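Local atomic coordinates of FAD-linked sulfhydryl oxidase ERV1 (Arabidopsis thaliana, PDB entry 2HJ3), a protein that uses FAD to catalyse disulfide bond formation with oxygen as electron acceptor, supporting import and folding of small cysteine-containing proteins in the mitochondrial intermembrane space. Residues K41-M44 and T45-R49. Sequence-based numbering, arbitrary orientation.
Sequences KELM and TILSR. With SO4 (sulfate ion), chain G; SO4 (sulfate ion), chain E; SO4 (sulfate ion), chain J.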
loop_
_atom_site.group_PDB
_atom_site.type_symbol
_atom_site.label_atom_id
_atom_site.label_comp_id
_atom_site.label_asym_id
_atom_site.label_seq_id
_atom_site.Cartn_x
_atom_site.Cartn_y
_atom_site.Cartn_z
ATOM N N LYS A 41 -0.476 -2.488 -11.873
ATOM C CA LYS A 41 -1.723 -1.915 -12.354
ATOM C C LYS A 41 -2.888 -2.323 -11.481
ATOM O O LYS A 41 -3.775 -1.517 -11.209
ATOM C CB LYS A 41 -1.983 -2.338 -13.794
ATOM C CG LYS A 41 -0.915 -1.868 -14.756
ATOM C CD LYS A 41 -1.248 -2.229 -16.183
ATOM C CE LYS A 41 -0.102 -1.845 -17.109
ATOM N NZ LYS A 41 -0.301 -2.341 -18.509
ATOM N N GLU A 42 -2.892 -3.575 -11.038
ATOM C CA GLU A 42 -3.974 -4.059 -10.188
ATOM C C GLU A 42 -3.940 -3.331 -8.844
ATOM O O GLU A 42 -4.982 -3.003 -8.269
ATOM C CB GLU A 42 -3.850 -5.573 -9.991
ATOM C CG GLU A 42 -4.964 -6.217 -9.151
ATOM C CD GLU A 42 -6.378 -5.885 -9.644
ATOM O OE1 GLU A 42 -6.574 -5.763 -10.874
ATOM O OE2 GLU A 42 -7.298 -5.766 -8.801
ATOM N N LEU A 43 -2.734 -3.069 -8.357
ATOM C CA LEU A 43 -2.550 -2.364 -7.093
ATOM C C LEU A 43 -3.184 -0.976 -7.155
ATOM O O LEU A 43 -3.868 -0.557 -6.225
ATOM C CB LEU A 43 -1.056 -2.244 -6.774
ATOM C CG LEU A 43 -0.676 -1.326 -5.606
ATOM C CD1 LEU A 43 -1.304 -1.832 -4.316
ATOM C CD2 LEU A 43 0.832 -1.265 -5.472
ATOM N N MET A 44 -2.969 -0.265 -8.257
ATOM C CA MET A 44 -3.545 1.071 -8.395
ATOM C C MET A 44 -5.069 1.007 -8.460
ATOM O O MET A 44 -5.758 1.846 -7.881
ATOM C CB MET A 44 -3.009 1.775 -9.646
ATOM C CG MET A 44 -1.503 1.893 -9.722
ATOM S SD MET A 44 -0.717 2.332 -8.161
ATOM C CE MET A 44 -1.208 3.932 -7.992
ATOM N N THR A 45 -5.595 0.015 -9.169
ATOM C CA THR A 45 -7.044 -0.156 -9.281
ATOM C C THR A 45 -7.622 -0.427 -7.904
ATOM O O THR A 45 -8.630 0.156 -7.517
ATOM C CB THR A 45 -7.404 -1.343 -10.181
ATOM O OG1 THR A 45 -6.893 -1.112 -11.499
ATOM C CG2 THR A 45 -8.916 -1.529 -10.243
ATOM N N ILE A 46 -6.980 -1.328 -7.169
ATOM C CA ILE A 46 -7.433 -1.651 -5.826
ATOM C C ILE A 46 -7.444 -0.383 -4.977
ATOM O O ILE A 46 -8.429 -0.102 -4.297
ATOM C CB ILE A 46 -6.540 -2.741 -5.184
ATOM C CG1 ILE A 46 -6.731 -4.060 -5.950
ATOM C CG2 ILE A 46 -6.889 -2.914 -3.706
ATOM C CD1 ILE A 46 -5.898 -5.200 -5.441
ATOM N N LEU A 47 -6.369 0.396 -5.029
ATOM C CA LEU A 47 -6.315 1.649 -4.269
ATOM C C LEU A 47 -7.432 2.610 -4.665
ATOM O O LEU A 47 -7.982 3.314 -3.817
ATOM C CB LEU A 47 -4.976 2.367 -4.472
ATOM C CG LEU A 47 -3.745 1.850 -3.736
ATOM C CD1 LEU A 47 -2.533 2.647 -4.174
ATOM C CD2 LEU A 47 -3.940 1.976 -2.240
ATOM N N SER A 48 -7.767 2.651 -5.951
ATOM C CA SER A 48 -8.821 3.555 -6.412
ATOM C C SER A 48 -10.168 3.240 -5.755
ATOM O O SER A 48 -11.042 4.106 -5.678
ATOM C CB SER A 48 -8.953 3.498 -7.940
ATOM O OG SER A 48 -9.470 2.251 -8.374
ATOM N N ARG A 49 -10.342 2.007 -5.286
ATOM C CA ARG A 49 -11.588 1.621 -4.618
ATOM C C ARG A 49 -11.439 1.566 -3.102
ATOM O O ARG A 49 -12.333 1.977 -2.370
ATOM C CB ARG A 49 -12.041 0.229 -5.049
ATOM C CG ARG A 49 -12.377 0.045 -6.497
ATOM C CD ARG A 49 -12.381 -1.437 -6.778
ATOM N NE ARG A 49 -12.525 -1.728 -8.190
ATOM C CZ ARG A 49 -12.041 -2.816 -8.776
ATOM N NH1 ARG A 49 -11.374 -3.713 -8.063
ATOM N NH2 ARG A 49 -12.226 -3.003 -10.076
HETATM S S SO4 G . -10.212 -5.291 -12.173
HETATM O O1 SO4 G . -11.621 -5.702 -11.952
HETATM O O2 SO4 G . -10.180 -3.904 -12.682
HETATM O O3 SO4 G . -9.469 -5.373 -10.892
HETATM O O4 SO4 G . -9.578 -6.175 -13.177
HETATM S S SO4 E . -14.056 0.627 -10.775
HETATM O O1 SO4 E . -14.569 -0.520 -9.998
HETATM O O2 SO4 E . -15.075 1.697 -10.781
HETATM O O3 SO4 E . -12.809 1.127 -10.156
HETATM O O4 SO4 E . -13.773 0.195 -12.159
HETATM S S SO4 J . -3.590 -1.651 -20.393
HETATM O O1 SO4 J . -3.042 -0.826 -19.294
HETATM O O2 SO4 J . -4.585 -0.860 -21.149
HETATM O O3 SO4 J . -2.487 -2.056 -21.289
HETATM O O4 SO4 J . -4.242 -2.865 -19.846
#
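I46 N donates a hydrogen bond to E42 O at 2.8 Å, one of four successive i to i+4 bonds that also join K41 to T45, L43 to L47 and M44 to S48. Around R49 the polar contacts turn to sulfate ions, probably from the crystallisation liquor. R49 NE donates to O1 of sulfate E at 3.0 Å, and R49 NH2 makes a longer, weak bond to O1 of sulfate G, both oxygens lying at the guanidinium edge. Methyl CG2 of T45 rests 3.6 Å above one guanidinium face, offset toward its rim. K41, extended beyond CG, carries NZ to O1 of sulfate J at 3.2 Å.

With CG anti to the backbone N (chi1 -178°) and a bend at chi2 (53°), E42 leans forward toward the next turn and crosses the I46 side chain at about a right angle, OE2 lying 3.4 Å from I46 CG1. Apolar contact is looser: L43 CD1 meets L47 CG, and M44, bent twice, brings CE within 4.2 Å of L47 CD1.

Helix 34-50 sends M44, L47 and S48 against F60 of helix 54-66, M44 also against W80 and L81 of helix 74-91, and L43 against L24 and L47 against L21 of helix 10-27, within the four-helix bundle; the L47 side chain lies about 5 Å from the bound FAD. L43 packs on L43 of the second subunit, and R49 NH1 forms a salt bridge with D39 OD2 of that subunit.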